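Long-range contacts in alpha-glucosidase ([Eubacterium] rectale, PDB 6PNR), which probably hydrolyses the alpha-glycosidic bond of sulfoquinovosides, as a family 31 glycoside hydrolase: residues Pro27-Glu36 and Arg98-Val106; Glu53-Asp61 and Arg70-Ile78. One frame throughout, in Å; residues are numbered along the deposited sequence.

Interaction 1 of 2, residues Pro27-Glu36 and Arg98-Val106; sequences PMIYVGVGQE and RINRFWFRV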
loop_
_atom_site.group_PDB
_atom_site.type_symbol
_atom_site.label_atom_id
_atom_site.label_comp_id
_atom_site.label_asym_id
_atom_site.label_seq_id
_atom_site.Cartn_x
_atom_site.Cartn_y
_atom_site.Cartn_z
ATOM N N PRO A 27 -28.161 -9.858 -7.486
ATOM C CA PRO A 27 -28.506 -8.526 -7.998
ATOM C C PRO A 27 -27.477 -8.012 -8.993
ATOM O O PRO A 27 -26.278 -8.274 -8.883
ATOM C CB PRO A 27 -28.541 -7.655 -6.738
ATOM C CG PRO A 27 -27.674 -8.375 -5.765
ATOM C CD PRO A 27 -27.895 -9.834 -6.040
ATOM N N MET A 28 -27.974 -7.256 -9.972
ATOM C CA MET A 28 -27.157 -6.738 -11.058
ATOM C C MET A 28 -26.553 -5.376 -10.747
ATOM O O MET A 28 -25.504 -5.040 -11.306
ATOM C CB MET A 28 -27.995 -6.645 -12.340
ATOM C CG MET A 28 -27.201 -6.439 -13.628
ATOM S SD MET A 28 -28.232 -6.515 -15.119
ATOM C CE MET A 28 -29.178 -5.010 -14.956
ATOM N N ILE A 29 -27.182 -4.582 -9.883
ATOM C CA ILE A 29 -26.755 -3.211 -9.617
ATOM C C ILE A 29 -26.750 -2.962 -8.114
ATOM O O ILE A 29 -27.733 -3.258 -7.424
ATOM C CB ILE A 29 -27.668 -2.186 -10.320
ATOM C CG1 ILE A 29 -27.716 -2.430 -11.830
ATOM C CG2 ILE A 29 -27.209 -0.775 -10.026
ATOM C CD1 ILE A 29 -28.759 -1.573 -12.552
ATOM N N TYR A 30 -25.644 -2.420 -7.609
ATOM C CA TYR A 30 -25.601 -1.777 -6.308
ATOM C C TYR A 30 -25.345 -0.290 -6.509
ATOM O O TYR A 30 -24.655 0.118 -7.449
ATOM C CB TYR A 30 -24.496 -2.352 -5.400
ATOM C CG TYR A 30 -24.531 -3.857 -5.180
ATOM C CD1 TYR A 30 -24.263 -4.742 -6.217
ATOM C CD2 TYR A 30 -24.783 -4.386 -3.912
ATOM C CE1 TYR A 30 -24.274 -6.116 -6.015
ATOM C CE2 TYR A 30 -24.793 -5.757 -3.698
ATOM C CZ TYR A 30 -24.541 -6.610 -4.750
ATOM O OH TYR A 30 -24.557 -7.963 -4.538
ATOM N N VAL A 31 -25.879 0.517 -5.600
ATOM C CA VAL A 31 -25.675 1.955 -5.615
ATOM C C VAL A 31 -25.231 2.368 -4.224
ATOM O O VAL A 31 -25.396 1.630 -3.251
ATOM C CB VAL A 31 -26.947 2.712 -6.028
ATOM C CG1 VAL A 31 -27.348 2.294 -7.415
ATOM C CG2 VAL A 31 -28.067 2.396 -5.051
ATOM N N GLY A 32 -24.654 3.555 -4.129
ATOM C CA GLY A 32 -24.256 4.018 -2.824
ATOM C C GLY A 32 -23.663 5.403 -2.860
ATOM O O GLY A 32 -23.803 6.145 -3.834
ATOM N N VAL A 33 -23.010 5.735 -1.750
ATOM C CA VAL A 33 -22.467 7.058 -1.490
ATOM C C VAL A 33 -21.026 6.890 -1.030
ATOM O O VAL A 33 -20.755 6.112 -0.109
ATOM C CB VAL A 33 -23.293 7.804 -0.427
ATOM C CG1 VAL A 33 -22.741 9.216 -0.204
ATOM C CG2 VAL A 33 -24.781 7.833 -0.823
ATOM N N GLY A 34 -20.108 7.608 -1.677
ATOM C CA GLY A 34 -18.726 7.631 -1.258
ATOM C C GLY A 34 -18.204 9.056 -1.195
ATOM O O GLY A 34 -18.813 9.991 -1.720
ATOM N N GLN A 35 -17.061 9.203 -0.520
ATOM C CA GLN A 35 -16.342 10.473 -0.430
ATOM C C GLN A 35 -14.875 10.200 -0.733
ATOM O O GLN A 35 -14.160 9.622 0.095
ATOM C CB GLN A 35 -16.504 11.122 0.949
ATOM C CG GLN A 35 -15.677 12.413 1.135
ATOM C CD GLN A 35 -15.963 13.479 0.075
ATOM O OE1 GLN A 35 -17.088 13.977 -0.031
ATOM N NE2 GLN A 35 -14.938 13.835 -0.716
ATOM N N GLU A 36 -14.427 10.611 -1.913
ATOM C CA GLU A 36 -13.090 10.264 -2.359
ATOM C C GLU A 36 -12.052 11.190 -1.737
ATOM O O GLU A 36 -12.357 12.288 -1.268
ATOM C CB GLU A 36 -12.996 10.341 -3.879
ATOM C CG GLU A 36 -13.124 11.739 -4.437
ATOM C CD GLU A 36 -14.567 12.152 -4.686
ATOM O OE1 GLU A 36 -15.495 11.416 -4.279
ATOM O OE2 GLU A 36 -14.768 13.223 -5.292
ATOM N N ARG A 98 -28.668 11.561 -4.477
ATOM C CA ARG A 98 -27.644 11.273 -3.481
ATOM C C ARG A 98 -26.613 10.269 -3.969
ATOM O O ARG A 98 -25.497 10.238 -3.439
ATOM C CB ARG A 98 -28.276 10.719 -2.206
ATOM C CG ARG A 98 -29.102 11.695 -1.412
ATOM C CD ARG A 98 -29.656 11.015 -0.161
ATOM N NE ARG A 98 -28.600 10.619 0.771
ATOM C CZ ARG A 98 -28.187 9.369 0.956
ATOM N NH1 ARG A 98 -28.741 8.373 0.274
ATOM N NH2 ARG A 98 -27.220 9.115 1.829
ATOM N N ILE A 99 -26.978 9.425 -4.931
ATOM C CA ILE A 99 -26.104 8.354 -5.375
ATOM C C ILE A 99 -24.921 8.949 -6.120
ATOM O O ILE A 99 -25.098 9.744 -7.054
ATOM C CB ILE A 99 -26.882 7.378 -6.266
ATOM C CG1 ILE A 99 -27.989 6.699 -5.463
ATOM C CG2 ILE A 99 -25.956 6.348 -6.902
ATOM C CD1 ILE A 99 -28.879 5.836 -6.310
ATOM N N ASN A 100 -23.704 8.583 -5.700
ATOM C CA ASN A 100 -22.519 8.883 -6.495
ATOM C C ASN A 100 -21.609 7.669 -6.663
ATOM O O ASN A 100 -20.468 7.825 -7.108
ATOM C CB ASN A 100 -21.736 10.069 -5.912
ATOM C CG ASN A 100 -21.163 9.799 -4.522
ATOM O OD1 ASN A 100 -21.268 8.706 -3.978
ATOM N ND2 ASN A 100 -20.541 10.813 -3.952
ATOM N N ARG A 101 -22.092 6.466 -6.346
ATOM C CA ARG A 101 -21.343 5.233 -6.555
ATOM C C ARG A 101 -22.273 4.207 -7.175
ATOM O O ARG A 101 -23.396 4.007 -6.695
ATOM C CB ARG A 101 -20.751 4.683 -5.249
ATOM C CG ARG A 101 -19.733 5.605 -4.547
ATOM C CD ARG A 101 -18.451 5.801 -5.349
ATOM N NE ARG A 101 -17.467 6.647 -4.651
ATOM C CZ ARG A 101 -17.276 7.939 -4.907
ATOM N NH1 ARG A 101 -17.996 8.544 -5.850
ATOM N NH2 ARG A 101 -16.363 8.628 -4.236
ATOM N N PHE A 102 -21.783 3.538 -8.215
ATOM C CA PHE A 102 -22.581 2.653 -9.052
ATOM C C PHE A 102 -21.756 1.402 -9.324
ATOM O O PHE A 102 -20.661 1.490 -9.888
ATOM C CB PHE A 102 -22.954 3.384 -10.355
ATOM C CG PHE A 102 -23.860 2.621 -11.276
ATOM C CD1 PHE A 102 -25.234 2.743 -11.169
ATOM C CD2 PHE A 102 -23.337 1.820 -12.283
ATOM C CE1 PHE A 102 -26.069 2.057 -12.032
ATOM C CE2 PHE A 102 -24.164 1.134 -13.158
ATOM C CZ PHE A 102 -25.536 1.254 -13.036
ATOM N N TRP A 103 -22.252 0.246 -8.901
ATOM C CA TRP A 103 -21.588 -1.026 -9.148
ATOM C C TRP A 103 -22.472 -1.880 -10.050
ATOM O O TRP A 103 -23.608 -2.205 -9.685
ATOM C CB TRP A 103 -21.297 -1.771 -7.844
ATOM C CG TRP A 103 -20.263 -1.167 -6.927
ATOM C CD1 TRP A 103 -18.924 -1.464 -6.884
ATOM C CD2 TRP A 103 -20.495 -0.223 -5.881
ATOM N NE1 TRP A 103 -18.314 -0.747 -5.889
ATOM C CE2 TRP A 103 -19.257 0.016 -5.251
ATOM C CE3 TRP A 103 -21.632 0.442 -5.407
ATOM C CZ2 TRP A 103 -19.122 0.900 -4.181
ATOM C CZ3 TRP A 103 -21.500 1.307 -4.346
ATOM C CH2 TRP A 103 -20.248 1.532 -3.742
ATOM N N PHE A 104 -21.949 -2.241 -11.217
ATOM C CA PHE A 104 -22.668 -3.029 -12.210
ATOM C C PHE A 104 -22.001 -4.391 -12.313
ATOM O O PHE A 104 -20.782 -4.476 -12.518
ATOM C CB PHE A 104 -22.666 -2.323 -13.575
ATOM C CG PHE A 104 -23.495 -3.018 -14.625
ATOM C CD1 PHE A 104 -24.850 -2.774 -14.726
ATOM C CD2 PHE A 104 -22.913 -3.918 -15.503
ATOM C CE1 PHE A 104 -25.623 -3.417 -15.683
ATOM C CE2 PHE A 104 -23.675 -4.566 -16.468
ATOM C CZ PHE A 104 -25.032 -4.310 -16.559
ATOM N N ARG A 105 -22.788 -5.454 -12.172
ATOM C CA ARG A 105 -22.239 -6.799 -12.226
ATOM C C ARG A 105 -22.521 -7.479 -13.556
ATOM O O ARG A 105 -23.605 -7.346 -14.128
ATOM C CB ARG A 105 -22.779 -7.644 -11.081
ATOM C CG ARG A 105 -22.181 -7.214 -9.757
ATOM C CD ARG A 105 -22.322 -8.305 -8.758
ATOM N NE ARG A 105 -21.614 -8.013 -7.526
ATOM C CZ ARG A 105 -21.679 -8.797 -6.465
ATOM N NH1 ARG A 105 -22.419 -9.896 -6.517
ATOM N NH2 ARG A 105 -21.013 -8.496 -5.368
ATOM N N VAL A 106 -21.527 -8.213 -14.038
ATOM C CA VAL A 106 -21.629 -9.006 -15.252
ATOM C C VAL A 106 -21.421 -10.461 -14.872
ATOM O O VAL A 106 -20.434 -10.793 -14.205
ATOM C CB VAL A 106 -20.592 -8.572 -16.304
ATOM C CG1 VAL A 106 -20.680 -9.456 -17.508
ATOM C CG2 VAL A 106 -20.782 -7.116 -16.680
HETATM O O HOH W 1 -17.388 11.301 -6.618
#
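Gly32 O is gripped by two successive amides of the other strand: Asn100 N donates to Gly32 O over 3.1 Å, almost on the line of the carbonyl bond, and Arg101 N adds a weak bond. Two residues facing one make a classic beta bulge, at the end of the regular antiparallel pairing of 29-36 with 101-106, neighbours in a sheet of the N-terminal beta-sandwich. Within that pairing, Trp103 N reaches Tyr30 O in a nearly straight bond of 2.8 Å (176° at the hydrogen). Beyond the bulge the Asn100 side chain replaces the backbone. With CG placed between the backbone N and carbonyl carbon (chi1 64°), its amide crosses to Gly34: Asn100 OD1 takes Gly34 N on a lone pair at 2.8 Å, and ND2 returns a bond to Gly34 O at 2.9 Å. The Arg101 guanidinium passes Gly34 with that same carbonyl oxygen over one face, and its NH2 meets Glu36 OE1 on the anti side, tilted out of the carboxylate plane, in a 2.9 Å salt bridge. A water joins OE1 to Arg101 NH1, while Asp49 gives NH2 a second carboxylate. On the side bearing Ile29, Val31, Phe102 and Phe104, Ile29 CG2 touches Phe102 CE1 at 3.7 Å. On the opposite side Tyr30 OH sits over a face of the Arg105 guanidinium, whose salt-bridge partner is Glu199. The paired strands thus present an apolar face toward strand 87-94 and, on the other side, aromatic rings and arginines, of which Arg105 bonds to Tyr50 of the second subunit.

Interaction 2 of 2, residues Glu53-Asp61 and Arg70-Ile78; sequences ERFPLKLTD and RLCFESYII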
loop_
_atom_site.group_PDB
_atom_site.type_symbol
_atom_site.label_atom_id
_atom_site.label_comp_id
_atom_site.label_asym_id
_atom_site.label_seq_id
_atom_site.Cartn_x
_atom_site.Cartn_y
_atom_site.Cartn_z
ATOM N N GLU A 53 -22.362 4.288 2.104
ATOM C CA GLU A 53 -23.529 3.489 1.752
ATOM C C GLU A 53 -23.239 2.644 0.522
ATOM O O GLU A 53 -22.602 3.110 -0.428
ATOM C CB GLU A 53 -24.769 4.371 1.496
ATOM C CG GLU A 53 -25.129 5.312 2.646
ATOM C CD GLU A 53 -26.427 6.089 2.400
ATOM O OE1 GLU A 53 -27.201 5.674 1.515
ATOM O OE2 GLU A 53 -26.666 7.113 3.087
ATOM N N ARG A 54 -23.694 1.392 0.554
ATOM C CA ARG A 54 -23.724 0.533 -0.624
ATOM C C ARG A 54 -24.808 -0.509 -0.406
ATOM O O ARG A 54 -24.807 -1.180 0.629
ATOM C CB ARG A 54 -22.381 -0.172 -0.878
ATOM C CG ARG A 54 -22.531 -1.360 -1.837
ATOM C CD ARG A 54 -21.215 -2.020 -2.267
ATOM N NE ARG A 54 -21.490 -3.243 -3.028
ATOM C CZ ARG A 54 -20.672 -3.790 -3.929
ATOM N NH1 ARG A 54 -19.493 -3.233 -4.206
ATOM N NH2 ARG A 54 -21.043 -4.900 -4.564
ATOM N N PHE A 55 -25.717 -0.661 -1.369
ATOM C CA PHE A 55 -26.781 -1.640 -1.180
ATOM C C PHE A 55 -27.300 -2.093 -2.530
ATOM O O PHE A 55 -27.304 -1.309 -3.490
ATOM C CB PHE A 55 -27.922 -1.070 -0.321
ATOM C CG PHE A 55 -28.378 0.296 -0.735
ATOM C CD1 PHE A 55 -29.336 0.449 -1.724
ATOM C CD2 PHE A 55 -27.867 1.427 -0.127
ATOM C CE1 PHE A 55 -29.768 1.709 -2.104
ATOM C CE2 PHE A 55 -28.290 2.689 -0.503
ATOM C CZ PHE A 55 -29.249 2.828 -1.491
ATOM N N PRO A 56 -27.721 -3.349 -2.647
ATOM C CA PRO A 56 -28.288 -3.820 -3.911
ATOM C C PRO A 56 -29.672 -3.241 -4.141
ATOM O O PRO A 56 -30.396 -2.900 -3.204
ATOM C CB PRO A 56 -28.345 -5.340 -3.731
ATOM C CG PRO A 56 -28.493 -5.521 -2.244
ATOM C CD PRO A 56 -27.701 -4.403 -1.612
ATOM N N LEU A 57 -30.027 -3.115 -5.410
ATOM C CA LEU A 57 -31.320 -2.578 -5.792
ATOM C C LEU A 57 -32.336 -3.704 -5.936
ATOM O O LEU A 57 -31.995 -4.823 -6.331
ATOM C CB LEU A 57 -31.215 -1.809 -7.106
ATOM C CG LEU A 57 -30.388 -0.525 -7.080
ATOM C CD1 LEU A 57 -30.372 0.076 -8.472
ATOM C CD2 LEU A 57 -30.974 0.440 -6.081
ATOM N N LYS A 58 -33.593 -3.392 -5.620
ATOM C CA LYS A 58 -34.712 -4.306 -5.824
ATOM C C LYS A 58 -35.410 -3.959 -7.131
ATOM O O LYS A 58 -35.708 -2.787 -7.379
ATOM C CB LYS A 58 -35.710 -4.223 -4.667
ATOM C CG LYS A 58 -35.219 -4.777 -3.346
ATOM C CD LYS A 58 -36.311 -4.665 -2.284
ATOM C CE LYS A 58 -35.959 -5.454 -1.027
ATOM N NZ LYS A 58 -36.085 -6.929 -1.230
ATOM N N LEU A 59 -35.658 -4.976 -7.962
ATOM C CA LEU A 59 -36.410 -4.809 -9.209
ATOM C C LEU A 59 -37.900 -4.775 -8.884
ATOM O O LEU A 59 -38.479 -5.795 -8.498
ATOM C CB LEU A 59 -36.098 -5.947 -10.181
ATOM C CG LEU A 59 -36.827 -5.968 -11.530
ATOM C CD1 LEU A 59 -36.638 -4.671 -12.303
ATOM C CD2 LEU A 59 -36.366 -7.159 -12.370
ATOM N N THR A 60 -38.527 -3.606 -9.048
ATOM C CA THR A 60 -39.909 -3.414 -8.631
ATOM C C THR A 60 -40.899 -3.238 -9.778
ATOM O O THR A 60 -42.105 -3.242 -9.527
ATOM C CB THR A 60 -40.020 -2.199 -7.700
ATOM O OG1 THR A 60 -39.468 -1.050 -8.353
ATOM C CG2 THR A 60 -39.276 -2.452 -6.402
ATOM N N ASP A 61 -40.438 -3.071 -11.014
ATOM C CA ASP A 61 -41.359 -2.969 -12.137
ATOM C C ASP A 61 -40.618 -3.305 -13.422
ATOM O O ASP A 61 -39.448 -2.947 -13.589
ATOM C CB ASP A 61 -41.990 -1.572 -12.237
ATOM C CG ASP A 61 -43.359 -1.596 -12.919
ATOM O OD1 ASP A 61 -43.920 -2.704 -13.089
ATOM O OD2 ASP A 61 -43.870 -0.513 -13.293
ATOM N N ARG A 70 -37.939 -1.877 -19.895
ATOM C CA ARG A 70 -37.690 -0.893 -18.854
ATOM C C ARG A 70 -37.706 -1.583 -17.492
ATOM O O ARG A 70 -38.720 -2.174 -17.103
ATOM C CB ARG A 70 -38.716 0.243 -18.905
ATOM C CG ARG A 70 -38.467 1.322 -17.844
ATOM C CD ARG A 70 -39.576 2.375 -17.764
ATOM N NE ARG A 70 -39.628 3.232 -18.947
ATOM C CZ ARG A 70 -40.578 3.172 -19.876
ATOM N NH1 ARG A 70 -41.570 2.297 -19.761
ATOM N NH2 ARG A 70 -40.544 3.990 -20.920
ATOM N N LEU A 71 -36.579 -1.514 -16.777
ATOM C CA LEU A 71 -36.455 -2.040 -15.423
ATOM C C LEU A 71 -36.427 -0.868 -14.449
ATOM O O LEU A 71 -35.504 -0.044 -14.489
ATOM C CB LEU A 71 -35.191 -2.889 -15.272
ATOM C CG LEU A 71 -34.887 -3.962 -16.322
ATOM C CD1 LEU A 71 -33.590 -4.667 -15.980
ATOM C CD2 LEU A 71 -36.014 -4.972 -16.440
ATOM N N CYS A 72 -37.438 -0.788 -13.586
ATOM C CA CYS A 72 -37.487 0.203 -12.517
ATOM C C CYS A 72 -36.959 -0.418 -11.230
ATOM O O CYS A 72 -37.362 -1.528 -10.861
ATOM C CB CYS A 72 -38.913 0.719 -12.313
ATOM S SG CYS A 72 -39.662 1.396 -13.820
ATOM N N PHE A 73 -36.050 0.294 -10.561
ATOM C CA PHE A 73 -35.410 -0.158 -9.325
ATOM C C PHE A 73 -35.765 0.848 -8.248
ATOM O O PHE A 73 -35.001 1.781 -7.985
ATOM C CB PHE A 73 -33.897 -0.282 -9.472
ATOM C CG PHE A 73 -33.462 -1.292 -10.477
ATOM C CD1 PHE A 73 -33.359 -2.629 -10.132
ATOM C CD2 PHE A 73 -33.128 -0.905 -11.765
ATOM C CE1 PHE A 73 -32.949 -3.569 -11.066
ATOM C CE2 PHE A 73 -32.713 -1.828 -12.688
ATOM C CZ PHE A 73 -32.625 -3.168 -12.347
ATOM N N GLU A 74 -36.928 0.650 -7.626
ATOM C CA GLU A 74 -37.415 1.524 -6.567
ATOM C C GLU A 74 -37.395 2.978 -7.016
ATOM O O GLU A 74 -37.770 3.289 -8.152
ATOM C CB GLU A 74 -36.583 1.327 -5.297
ATOM C CG GLU A 74 -36.780 -0.037 -4.651
ATOM C CD GLU A 74 -35.567 -0.512 -3.857
ATOM O OE1 GLU A 74 -34.554 -0.914 -4.482
ATOM O OE2 GLU A 74 -35.631 -0.485 -2.608
ATOM N N SER A 75 -36.970 3.880 -6.134
ATOM C CA SER A 75 -36.801 5.283 -6.486
ATOM C C SER A 75 -35.338 5.643 -6.727
ATOM O O SER A 75 -34.915 6.760 -6.412
ATOM C CB SER A 75 -37.401 6.180 -5.403
ATOM O OG SER A 75 -38.820 6.186 -5.479
ATOM N N TYR A 76 -34.556 4.720 -7.291
ATOM C CA TYR A 76 -33.123 4.930 -7.475
ATOM C C TYR A 76 -32.719 5.009 -8.943
ATOM O O TYR A 76 -32.089 5.987 -9.354
ATOM C CB TYR A 76 -32.334 3.819 -6.773
ATOM C CG TYR A 76 -32.478 3.812 -5.263
ATOM C CD1 TYR A 76 -32.038 4.880 -4.492
ATOM C CD2 TYR A 76 -33.044 2.728 -4.615
ATOM C CE1 TYR A 76 -32.172 4.865 -3.105
ATOM C CE2 TYR A 76 -33.177 2.701 -3.246
ATOM C CZ TYR A 76 -32.747 3.765 -2.497
ATOM O OH TYR A 76 -32.898 3.705 -1.137
ATOM N N ILE A 77 -33.060 3.997 -9.741
ATOM C CA ILE A 77 -32.535 3.826 -11.092
ATOM C C ILE A 77 -33.646 3.310 -12.000
ATOM O O ILE A 77 -34.413 2.420 -11.616
ATOM C CB ILE A 77 -31.347 2.837 -11.113
ATOM C CG1 ILE A 77 -30.170 3.344 -10.267
ATOM C CG2 ILE A 77 -30.903 2.546 -12.534
ATOM C CD1 ILE A 77 -29.515 4.597 -10.804
ATOM N N ILE A 78 -33.714 3.848 -13.215
ATOM C CA ILE A 78 -34.490 3.252 -14.298
ATOM C C ILE A 78 -33.522 2.874 -15.410
ATOM O O ILE A 78 -32.738 3.715 -15.862
ATOM C CB ILE A 78 -35.578 4.207 -14.823
ATOM C CG1 ILE A 78 -36.523 4.614 -13.689
ATOM C CG2 ILE A 78 -36.332 3.554 -15.977
ATOM C CD1 ILE A 78 -37.484 5.727 -14.058
#
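Leu57 drives its two methyls between three side chains of 70-78: CD2 presses on the Tyr76 ring, 3.4 Å from Tyr76 CD2, while CD1 lies 3.7 Å from Phe73 CB and equally close to Ile77 CG1. Beside it, Phe55 CE1 rests over one face of Tyr76, offset toward the rim, with the two ring planes at 55°. Leu59 CD1 covers a face of the Phe73 ring and also reaches Leu71 CB at 3.8 Å. Between these leucines the chain turns polar, Lys58 N donating to Glu74 OE1 at 2.9 Å from above the carboxylate plane. Thr60 bonds through both its backbone N and its hydroxyl. The N-H reaches Cys72 O at 3.0 Å, and OG1, turned back over the main chain (chi1 55°), accepts Glu74 N at 3.1 Å and makes a weak bond to Cys72 O. Asp61 N adds another weak bond to that oxygen. Thr60 and Asp61 both face Cys72, a classic beta bulge through which the chain enters the edge strand 61-64 of a sandwich sheet; Cys72 N closes the antiparallel pair on Asp61 O at 2.9 Å. The turn between strands 68-73 and 77-83, which carries Glu74 and Tyr76, closes with a second classic bulge, Tyr76 and Ile77 both facing Phe73. Farther out, His22 meets Phe73 edge-to-face, and Tyr76 packs on Ile99. Leu57 continues inward onto Ile29 and Val31, and Ile77 lies on Phe92 of strand 87-94.

From the N terminus, strand 29-41 runs out and turns back as 44-56, its neighbour in the sheet. The chain then leaves that sheet and enters the second one at 61-64, and interaction 2 closes a short loop there, returning through 68-73 to the start of 77-83. After 87-94 the chain re-enters the first sheet at 101-107, and interaction 1 closes the wide loop on strand 29-41. Interaction 2 is therefore nested inside interaction 1, their centres about 11 Å apart. They meet along 29-41 and 44-56, where Val33 N probably bonds to Glu53 O. Interaction 1 stays within one sheet, whereas interaction 2 ties the two together.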